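Local structure of S3-RNase (Pyrus pyrifolia, 1IQQ) at residues A[3-8]-A[168-173]; A[144-149]-A[176-181]; A[152-157]-A[183-188]. The protein cleaves RNA as a pistil ribonuclease of the T2 family and mediates gametophytic self-incompatibility, by which the flower discriminates self from non-self pollen. All blocks are in the same frame, centred on the assembly; numbering follows the deposited sequence.

Contact 1 (A[3-8]-A[168-173]); sequences YFQFTQ and TLCSDK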
loop_
_atom_site.group_PDB
_atom_site.type_symbol
_atom_site.label_atom_id
_atom_site.label_comp_id
_atom_site.label_asym_id
_atom_site.label_seq_id
_atom_site.Cartn_x
_atom_site.Cartn_y
_atom_site.Cartn_z
ATOM N N TYR A 3 9.431 -11.932 -3.230
ATOM C CA TYR A 3 9.024 -10.742 -4.036
ATOM C C TYR A 3 8.496 -9.711 -3.080
ATOM O O TYR A 3 8.442 -9.969 -1.860
ATOM C CB TYR A 3 7.949 -11.156 -5.051
ATOM C CG TYR A 3 6.533 -11.386 -4.497
ATOM C CD1 TYR A 3 5.549 -10.410 -4.644
ATOM C CD2 TYR A 3 6.180 -12.587 -3.852
ATOM C CE1 TYR A 3 4.273 -10.561 -4.159
ATOM C CE2 TYR A 3 4.860 -12.770 -3.401
ATOM C CZ TYR A 3 3.905 -11.732 -3.537
ATOM O OH TYR A 3 2.652 -11.894 -2.969
ATOM N N PHE A 4 8.178 -8.513 -3.576
ATOM C CA PHE A 4 7.603 -7.485 -2.717
ATOM C C PHE A 4 6.179 -7.130 -3.057
ATOM O O PHE A 4 5.771 -7.088 -4.252
ATOM C CB PHE A 4 8.372 -6.163 -2.915
ATOM C CG PHE A 4 9.715 -6.143 -2.297
ATOM C CD1 PHE A 4 10.835 -6.262 -3.077
ATOM C CD2 PHE A 4 9.836 -5.942 -0.932
ATOM C CE1 PHE A 4 12.149 -6.160 -2.475
ATOM C CE2 PHE A 4 11.108 -5.829 -0.339
ATOM C CZ PHE A 4 12.235 -5.934 -1.091
ATOM N N GLN A 5 5.409 -6.828 -2.026
ATOM C CA GLN A 5 4.086 -6.237 -2.161
ATOM C C GLN A 5 4.195 -4.819 -1.650
ATOM O O GLN A 5 4.527 -4.597 -0.472
ATOM C CB GLN A 5 3.064 -6.923 -1.288
ATOM C CG GLN A 5 2.730 -8.356 -1.837
ATOM C CD GLN A 5 1.682 -9.015 -0.982
ATOM O OE1 GLN A 5 0.461 -8.778 -1.147
ATOM N NE2 GLN A 5 2.130 -9.803 -0.029
ATOM N N PHE A 6 3.882 -3.824 -2.475
ATOM C CA PHE A 6 3.858 -2.413 -2.035
ATOM C C PHE A 6 2.425 -2.019 -2.041
ATOM O O PHE A 6 1.810 -1.814 -3.095
ATOM C CB PHE A 6 4.694 -1.580 -3.019
ATOM C CG PHE A 6 4.803 -0.105 -2.679
ATOM C CD1 PHE A 6 4.783 0.825 -3.679
ATOM C CD2 PHE A 6 4.978 0.326 -1.377
ATOM C CE1 PHE A 6 4.981 2.210 -3.375
ATOM C CE2 PHE A 6 5.176 1.685 -1.055
ATOM C CZ PHE A 6 5.183 2.633 -2.054
ATOM N N THR A 7 1.854 -1.904 -0.841
ATOM C CA THR A 7 0.401 -1.659 -0.701
ATOM C C THR A 7 0.109 -0.246 -0.277
ATOM O O THR A 7 0.771 0.267 0.665
ATOM C CB THR A 7 -0.144 -2.583 0.366
ATOM O OG1 THR A 7 0.118 -3.950 -0.021
ATOM C CG2 THR A 7 -1.695 -2.415 0.469
ATOM N N GLN A 8 -0.800 0.415 -0.973
ATOM C CA GLN A 8 -1.238 1.791 -0.640
ATOM C C GLN A 8 -2.721 1.720 -0.302
ATOM O O GLN A 8 -3.468 0.841 -0.771
ATOM C CB GLN A 8 -0.979 2.703 -1.839
ATOM C CG GLN A 8 0.560 2.917 -2.026
ATOM C CD GLN A 8 0.829 3.730 -3.259
ATOM O OE1 GLN A 8 0.214 4.757 -3.456
ATOM N NE2 GLN A 8 1.817 3.277 -4.071
ATOM N N THR A 168 -2.268 -2.772 -4.365
ATOM C CA THR A 168 -0.935 -3.250 -4.173
ATOM C C THR A 168 -0.256 -3.447 -5.500
ATOM O O THR A 168 -0.832 -4.036 -6.444
ATOM C CB THR A 168 -0.983 -4.632 -3.481
ATOM O OG1 THR A 168 -1.551 -4.469 -2.174
ATOM C CG2 THR A 168 0.447 -5.281 -3.390
ATOM N N LEU A 169 0.972 -2.934 -5.627
ATOM C CA LEU A 169 1.831 -3.135 -6.797
ATOM C C LEU A 169 2.887 -4.145 -6.357
ATOM O O LEU A 169 3.531 -3.947 -5.324
ATOM C CB LEU A 169 2.531 -1.812 -7.212
ATOM C CG LEU A 169 1.595 -0.649 -7.302
ATOM C CD1 LEU A 169 2.411 0.540 -7.810
ATOM C CD2 LEU A 169 0.486 -0.920 -8.306
ATOM N N CYS A 170 3.086 -5.232 -7.100
ATOM C CA CYS A 170 4.057 -6.255 -6.728
ATOM C C CYS A 170 5.301 -6.140 -7.590
ATOM O O CYS A 170 5.234 -5.687 -8.771
ATOM C CB CYS A 170 3.439 -7.655 -6.885
ATOM S SG CYS A 170 2.088 -7.869 -5.692
ATOM N N SER A 171 6.461 -6.482 -7.014
ATOM C CA SER A 171 7.728 -6.410 -7.758
ATOM C C SER A 171 8.579 -7.556 -7.425
ATOM O O SER A 171 8.269 -8.312 -6.466
ATOM C CB SER A 171 8.421 -5.051 -7.477
ATOM O OG SER A 171 8.624 -4.823 -6.076
ATOM N N ASP A 172 9.599 -7.772 -8.254
ATOM C CA ASP A 172 10.505 -8.873 -8.054
ATOM C C ASP A 172 11.403 -8.754 -6.839
ATOM O O ASP A 172 11.338 -7.797 -6.108
ATOM C CB ASP A 172 11.265 -9.159 -9.405
ATOM C CG ASP A 172 12.261 -8.124 -9.772
ATOM O OD1 ASP A 172 12.677 -7.309 -8.942
ATOM O OD2 ASP A 172 12.698 -8.156 -10.983
ATOM N N LYS A 173 12.207 -9.791 -6.608
ATOM C CA LYS A 173 13.022 -9.804 -5.410
ATOM C C LYS A 173 13.914 -8.568 -5.233
ATOM O O LYS A 173 14.198 -8.133 -4.101
ATOM C CB LYS A 173 13.807 -11.133 -5.355
ATOM C CG LYS A 173 14.417 -11.360 -3.957
ATOM C CD LYS A 173 14.892 -12.812 -3.860
ATOM C CE LYS A 173 15.491 -13.076 -2.487
ATOM N NZ LYS A 173 15.515 -14.523 -2.066
HETATM O O HOH W 1 -1.849 -7.113 -0.955
#
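Phe4 pairs with Ser171 and Thr168 with Thr7 where strands 3-8 and 168-171 run antiparallel in the sheet of this RNase T2 fold; Phe4, Thr168 and Tyr3 have the largest buried areas. Phe4 and Ser171 form a hydrogen-bonded pair, each N-H meeting the other's carbonyl; Phe6 and Leu169 form the next such pair, with the non-hydrogen-bonded pair Gln5-Cys170 between them. The Phe4 ring stands on the same face as Ser171, whose OG lies 3.4 Å from Phe4 CB, and its CD1 corner turns an edge to Asp172 O at 3.4 Å. With chi1 at -74° the ring leans beside its own backbone N, and CE1 can reach on to Lys173 O at 3.3 Å. Beyond the segments the same ring meets that of Tyr1.

Beside Cys170, the Tyr3 ring receives Ser171 O in its plane, at the edge, while Cys170 SG sits at the edge too, 3.8 Å from Tyr3 CE1. The sulfur in this contact is half of the disulfide to Cys181, and Gln5 CG touches it as well. The amide end of Gln5 is held through NE2 by Ser38, on the neighbouring strand 30-38, which also carries the catalytic His33 close to Thr7.

Thr168 and Thr7 form the next non-hydrogen-bonded pair, and the strands continue beyond it. Thr168 CG2, anti to the backbone N, packs 3.7 Å from Gln5 CB. Thr168 OG1 lies 2.8 Å from Thr7 OG1 in a hydrogen bond, and a water joins it to Gln5 OE1.

Contact 2 (A[144-149]-A[176-181]); sequences NGADNK and EHFIDC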
loop_
_atom_site.group_PDB
_atom_site.type_symbol
_atom_site.label_atom_id
_atom_site.label_comp_id
_atom_site.label_asym_id
_atom_site.label_seq_id
_atom_site.Cartn_x
_atom_site.Cartn_y
_atom_site.Cartn_z
ATOM N N ASN A 144 -1.502 0.390 -16.600
ATOM C CA ASN A 144 -0.868 1.381 -17.517
ATOM C C ASN A 144 0.230 2.178 -16.849
ATOM O O ASN A 144 1.008 2.848 -17.598
ATOM C CB ASN A 144 -1.907 2.365 -18.147
ATOM C CG ASN A 144 -1.568 2.771 -19.578
ATOM O OD1 ASN A 144 -1.031 1.952 -20.329
ATOM N ND2 ASN A 144 -1.969 3.963 -19.997
ATOM N N GLY A 145 0.289 2.179 -15.508
ATOM C CA GLY A 145 1.354 2.882 -14.826
ATOM C C GLY A 145 2.281 1.904 -14.162
ATOM O O GLY A 145 3.143 2.313 -13.379
ATOM N N ALA A 146 2.122 0.597 -14.429
ATOM C CA ALA A 146 2.943 -0.411 -13.772
ATOM C C ALA A 146 3.379 -1.567 -14.657
ATOM O O ALA A 146 3.273 -2.730 -14.315
ATOM C CB ALA A 146 2.227 -0.932 -12.503
ATOM N N ASP A 147 3.853 -1.171 -15.846
ATOM C CA ASP A 147 4.489 -2.155 -16.724
ATOM C C ASP A 147 3.597 -3.330 -17.104
ATOM O O ASP A 147 4.064 -4.456 -17.274
ATOM C CB ASP A 147 5.787 -2.624 -15.996
ATOM C CG ASP A 147 6.639 -3.658 -16.810
ATOM O OD1 ASP A 147 6.993 -3.284 -17.968
ATOM O OD2 ASP A 147 6.940 -4.796 -16.336
ATOM N N ASN A 148 2.296 -3.068 -17.252
ATOM C CA ASN A 148 1.317 -4.053 -17.638
ATOM C C ASN A 148 1.042 -5.062 -16.553
ATOM O O ASN A 148 0.180 -5.891 -16.778
ATOM C CB ASN A 148 1.783 -4.818 -18.935
ATOM C CG ASN A 148 0.709 -5.717 -19.517
ATOM O OD1 ASN A 148 0.745 -6.958 -19.358
ATOM N ND2 ASN A 148 -0.236 -5.124 -20.255
ATOM N N LYS A 149 1.671 -4.971 -15.346
ATOM C CA LYS A 149 1.529 -5.990 -14.310
ATOM C C LYS A 149 0.247 -5.816 -13.506
ATOM O O LYS A 149 -0.187 -4.680 -13.291
ATOM C CB LYS A 149 2.779 -6.024 -13.406
ATOM C CG LYS A 149 4.083 -6.364 -14.219
ATOM C CD LYS A 149 3.923 -7.610 -15.073
ATOM C CE LYS A 149 5.248 -7.986 -15.800
ATOM N NZ LYS A 149 6.143 -8.619 -14.904
ATOM N N GLU A 176 13.111 -4.017 -8.528
ATOM C CA GLU A 176 13.379 -3.175 -9.708
ATOM C C GLU A 176 12.436 -3.358 -10.877
ATOM O O GLU A 176 12.428 -2.493 -11.777
ATOM C CB GLU A 176 14.819 -3.340 -10.202
ATOM C CG GLU A 176 15.165 -4.633 -10.927
ATOM C CD GLU A 176 16.681 -4.851 -11.232
ATOM O OE1 GLU A 176 17.294 -4.047 -11.975
ATOM O OE2 GLU A 176 17.247 -5.853 -10.739
ATOM N N HIS A 177 11.723 -4.481 -10.937
ATOM C CA HIS A 177 10.755 -4.721 -12.032
ATOM C C HIS A 177 9.470 -5.167 -11.384
ATOM O O HIS A 177 9.501 -5.916 -10.413
ATOM C CB HIS A 177 11.240 -5.857 -12.959
ATOM C CG HIS A 177 12.534 -5.567 -13.661
ATOM N ND1 HIS A 177 12.642 -4.657 -14.687
ATOM C CD2 HIS A 177 13.764 -6.106 -13.491
ATOM C CE1 HIS A 177 13.901 -4.633 -15.113
ATOM N NE2 HIS A 177 14.603 -5.507 -14.404
ATOM N N PHE A 178 8.322 -4.696 -11.897
ATOM C CA PHE A 178 7.044 -5.155 -11.400
ATOM C C PHE A 178 6.783 -6.593 -11.871
ATOM O O PHE A 178 7.342 -7.058 -12.893
ATOM C CB PHE A 178 5.950 -4.276 -11.980
ATOM C CG PHE A 178 5.930 -2.875 -11.441
ATOM C CD1 PHE A 178 5.634 -2.627 -10.104
ATOM C CD2 PHE A 178 6.188 -1.800 -12.290
ATOM C CE1 PHE A 178 5.577 -1.289 -9.622
ATOM C CE2 PHE A 178 6.150 -0.454 -11.870
ATOM C CZ PHE A 178 5.832 -0.180 -10.503
ATOM N N ILE A 179 5.969 -7.291 -11.107
ATOM C CA ILE A 179 5.462 -8.591 -11.475
ATOM C C ILE A 179 3.990 -8.603 -11.173
ATOM O O ILE A 179 3.490 -7.768 -10.435
ATOM C CB ILE A 179 6.091 -9.756 -10.715
ATOM C CG1 ILE A 179 5.790 -9.683 -9.198
ATOM C CG2 ILE A 179 7.597 -9.798 -11.002
ATOM C CD1 ILE A 179 6.302 -10.872 -8.464
ATOM N N ASP A 180 3.262 -9.546 -11.787
ATOM C CA ASP A 180 1.841 -9.658 -11.441
ATOM C C ASP A 180 1.750 -10.103 -9.963
ATOM O O ASP A 180 2.512 -10.954 -9.473
ATOM C CB ASP A 180 1.167 -10.757 -12.295
ATOM C CG ASP A 180 1.024 -10.405 -13.752
ATOM O OD1 ASP A 180 0.909 -9.239 -14.131
ATOM O OD2 ASP A 180 0.972 -11.414 -14.525
ATOM N N CYS A 181 0.749 -9.568 -9.231
ATOM C CA CYS A 181 0.547 -9.965 -7.856
ATOM C C CYS A 181 -0.138 -11.345 -7.834
ATOM O O CYS A 181 -1.148 -11.548 -8.502
ATOM C CB CYS A 181 -0.369 -8.979 -7.152
ATOM S SG CYS A 181 0.371 -7.358 -6.764
HETATM O O HOH W 2 0.446 -8.851 -16.746
HETATM O O HOH W 3 4.544 -11.263 -13.715
#
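A type I' beta turn from Ala146 to Lys149, in the loop between helix 135-143 and strand 152-158, packs against the short, weakly bonded strand at about 178-179. The turn is closed by the bond from Lys149 N to Ala146 O, and Asp147 and Asn148 at its corner both have positive phi, as this turn type requires. Phe178 and Lys149 bury the most surface.

The Phe178 ring takes Ala146 CB over the centre of one face, 4.0 Å from its centroid, a CH-pi contact. Asp147 CB comes to the ring edge, 3.8 Å from Phe178 CD2, so that consecutive residues of the turn meet face and edge of one ring. Phe178 also packs on Leu169 of strand 161-171, so the ring joins the turn to the sheet.

Lys149 crosses Phe178 obliquely. Its CG lies 3.6 Å from Phe178 CB, and bends at chi2 (-51°) and chi4 (78°) turn the chain so that NZ comes 2.8 Å from Phe178 O. That donor approaches well away from the carbonyl plane, tilted by 33°. A water that accepts from Asp180 N receives a second, weak bond from the ammonium.

Asp180 crosses Lys149 at about a right angle, its OD1 3.3 Å from Lys149 CA. The carboxylate does not pair with the ammonium: OD1 accepts instead from Lys150 N, while a water lies between it and Asn148 O. Arg143 at the end of the helix also bonds Asn148 O, which ties the turn back to helix 135-143. Taken together, this is a helix-to-strand connection whose type I' turn packs on one face and the edge of a phenylalanine of the strand beside it.

Contact 3 (A[152-157]-A[183-188]); sequences KLKCQK and HPFEPI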
loop_
_atom_site.group_PDB
_atom_site.type_symbol
_atom_site.label_atom_id
_atom_site.label_comp_id
_atom_site.label_asym_id
_atom_site.label_seq_id
_atom_site.Cartn_x
_atom_site.Cartn_y
_atom_site.Cartn_z
ATOM N N LYS A 152 -3.058 -6.113 -7.006
ATOM C CA LYS A 152 -3.990 -6.779 -6.098
ATOM C C LYS A 152 -4.821 -5.656 -5.474
ATOM O O LYS A 152 -4.286 -4.647 -4.894
ATOM C CB LYS A 152 -3.243 -7.584 -5.027
ATOM C CG LYS A 152 -4.224 -8.174 -3.977
ATOM C CD LYS A 152 -3.502 -9.231 -3.111
ATOM C CE LYS A 152 -4.492 -9.773 -2.039
ATOM N NZ LYS A 152 -3.729 -10.837 -1.275
ATOM N N LEU A 153 -6.159 -5.807 -5.553
ATOM C CA LEU A 153 -7.072 -4.785 -5.034
ATOM C C LEU A 153 -7.852 -5.292 -3.821
ATOM O O LEU A 153 -8.200 -6.471 -3.735
ATOM C CB LEU A 153 -8.063 -4.386 -6.111
ATOM C CG LEU A 153 -7.697 -3.229 -7.041
ATOM C CD1 LEU A 153 -6.405 -3.556 -7.766
ATOM C CD2 LEU A 153 -8.814 -3.031 -8.050
ATOM N N LYS A 154 -8.160 -4.358 -2.922
ATOM C CA LYS A 154 -8.974 -4.648 -1.726
ATOM C C LYS A 154 -10.112 -3.658 -1.725
ATOM O O LYS A 154 -9.910 -2.452 -1.929
ATOM C CB LYS A 154 -8.169 -4.416 -0.440
ATOM C CG LYS A 154 -9.027 -4.761 0.773
ATOM C CD LYS A 154 -8.199 -4.586 2.084
ATOM C CE LYS A 154 -8.841 -5.277 3.261
ATOM N NZ LYS A 154 -7.787 -5.343 4.345
ATOM N N CYS A 155 -11.326 -4.164 -1.476
ATOM C CA CYS A 155 -12.526 -3.320 -1.391
ATOM C C CYS A 155 -13.233 -3.618 -0.036
ATOM O O CYS A 155 -12.822 -4.524 0.684
ATOM C CB CYS A 155 -13.501 -3.669 -2.504
ATOM S SG CYS A 155 -12.992 -3.005 -4.124
ATOM N N GLN A 156 -14.264 -2.821 0.275
ATOM C CA GLN A 156 -15.051 -3.130 1.477
ATOM C C GLN A 156 -16.486 -2.793 1.176
ATOM O O GLN A 156 -16.789 -1.874 0.398
ATOM C CB GLN A 156 -14.587 -2.302 2.691
ATOM C CG GLN A 156 -14.702 -0.830 2.483
ATOM C CD GLN A 156 -13.991 -0.030 3.587
ATOM O OE1 GLN A 156 -13.313 -0.608 4.386
ATOM N NE2 GLN A 156 -14.128 1.294 3.564
ATOM N N LYS A 157 -17.419 -3.535 1.800
ATOM C CA LYS A 157 -18.834 -3.239 1.587
ATOM C C LYS A 157 -19.419 -2.519 2.817
ATOM O O LYS A 157 -19.226 -2.959 3.931
ATOM C CB LYS A 157 -19.658 -4.495 1.335
ATOM C CG LYS A 157 -21.115 -4.141 0.958
ATOM C CD LYS A 157 -21.839 -5.334 0.349
ATOM C CE LYS A 157 -23.350 -5.073 0.357
ATOM N NZ LYS A 157 -24.075 -6.319 0.000
ATOM N N HIS A 183 -2.065 -14.509 -5.703
ATOM C CA HIS A 183 -3.001 -14.459 -4.600
ATOM C C HIS A 183 -4.063 -13.355 -4.441
ATOM O O HIS A 183 -4.184 -12.713 -3.354
ATOM C CB HIS A 183 -2.240 -14.595 -3.294
ATOM C CG HIS A 183 -1.152 -15.621 -3.379
ATOM N ND1 HIS A 183 -1.339 -16.809 -4.061
ATOM C CD2 HIS A 183 0.108 -15.648 -2.905
ATOM C CE1 HIS A 183 -0.235 -17.528 -3.996
ATOM N NE2 HIS A 183 0.659 -16.848 -3.302
ATOM N N PRO A 184 -4.844 -13.101 -5.500
ATOM C CA PRO A 184 -5.901 -12.090 -5.388
ATOM C C PRO A 184 -6.963 -12.686 -4.454
ATOM O O PRO A 184 -7.017 -13.927 -4.246
ATOM C CB PRO A 184 -6.492 -12.004 -6.806
ATOM C CG PRO A 184 -6.004 -13.236 -7.494
ATOM C CD PRO A 184 -4.649 -13.475 -6.918
ATOM N N PHE A 185 -7.741 -11.790 -3.856
ATOM C CA PHE A 185 -8.828 -12.274 -2.991
ATOM C C PHE A 185 -9.906 -13.080 -3.749
ATOM O O PHE A 185 -10.150 -12.807 -4.926
ATOM C CB PHE A 185 -9.491 -11.109 -2.296
ATOM C CG PHE A 185 -8.564 -10.355 -1.344
ATOM C CD1 PHE A 185 -7.801 -11.028 -0.383
ATOM C CD2 PHE A 185 -8.483 -8.983 -1.445
ATOM C CE1 PHE A 185 -6.953 -10.315 0.477
ATOM C CE2 PHE A 185 -7.610 -8.252 -0.560
ATOM C CZ PHE A 185 -6.874 -8.935 0.374
ATOM N N GLU A 186 -10.472 -14.101 -3.092
ATOM C CA GLU A 186 -11.545 -14.930 -3.698
ATOM C C GLU A 186 -12.850 -14.159 -3.550
ATOM O O GLU A 186 -13.072 -13.389 -2.593
ATOM C CB GLU A 186 -11.637 -16.309 -3.009
ATOM C CG GLU A 186 -10.323 -17.082 -3.114
ATOM C CD GLU A 186 -10.370 -18.543 -2.616
ATOM O OE1 GLU A 186 -11.470 -19.064 -2.256
ATOM O OE2 GLU A 186 -9.279 -19.173 -2.626
ATOM N N PRO A 187 -13.809 -14.450 -4.452
ATOM C CA PRO A 187 -15.074 -13.714 -4.403
ATOM C C PRO A 187 -15.910 -13.778 -3.156
ATOM O O PRO A 187 -16.658 -12.858 -2.896
ATOM C CB PRO A 187 -15.822 -14.237 -5.656
ATOM C CG PRO A 187 -14.729 -14.638 -6.567
ATOM C CD PRO A 187 -13.718 -15.293 -5.682
ATOM N N ILE A 188 -15.799 -14.856 -2.385
ATOM C CA ILE A 188 -16.594 -14.947 -1.169
ATOM C C ILE A 188 -16.139 -13.992 -0.098
ATOM O O ILE A 188 -16.890 -13.716 0.820
ATOM C CB ILE A 188 -16.554 -16.445 -0.617
ATOM C CG1 ILE A 188 -17.593 -16.709 0.515
ATOM C CG2 ILE A 188 -15.192 -16.762 -0.072
ATOM C CD1 ILE A 188 -19.047 -16.278 0.191
HETATM O O HOH W 4 -7.428 -9.046 -4.645
#
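Strand 152-157 and the irregular run 183-188 make no direct backbone hydrogen bonds to each other: their CA atoms come nearest at Lys152 and Pro184, 5.7 Å apart, and a single water spans the gap, donating to Leu153 O and accepting from Phe185 N. Strand 152-158 pairs with strand 161-171 in the sheet, and 183-188 lies in the loop between strands 178-179 and 198-199.

The side chains do the rest. Lys152 is stretched out fully, with CG anti to its backbone N (chi1 174°) and every later torsion extended, and it crosses the Phe185 ring at about a right angle. Its CE lies over one face, 3.6 Å from the ring centroid, in a CH-pi contact; NZ follows off-centre, 4.2 Å from the same centroid, as a cation-pi partner. The ammonium also donates to the backbone, 2.8 Å from NZ to His183 O, nearly in line with that carbonyl.

Lys154, two residues on, reaches the ring differently: its CB meets the edge, 3.9 Å from Phe185 CE2. Behind the strand, Leu153 packs its side chain on Leu135 and Ile138 of helix 135-143, while His183 NE2 donates to Met40 O.

The Lys152 ammonium thus has two partners, a carbonyl oxygen and an aromatic face. With no carboxylate touching it in this contact, it is probably stabilised by the carbonyl dipole and the ring's pi electrons.

The three contacts illustrate how chemistry changes from core to surface of one sheet. Contact 1 is largely buried and joins two sheet strands through regular backbone pairing; contacts 2 and 3 lie at the surface, where lysines reach backbone carbonyls and pack against phenylalanines, and waters bridge the segments. Strand 161-171 unites them: it belongs to contact 1, and its neighbours in the sheet are strand 178-179 of contact 2 and strand 152-158 of contact 3. The Cys170-Cys181 disulfide links contacts 1 and 2 covalently, whereas contacts 1 and 3 meet through a probable hydrogen bond from Thr168 N to Lys152 O.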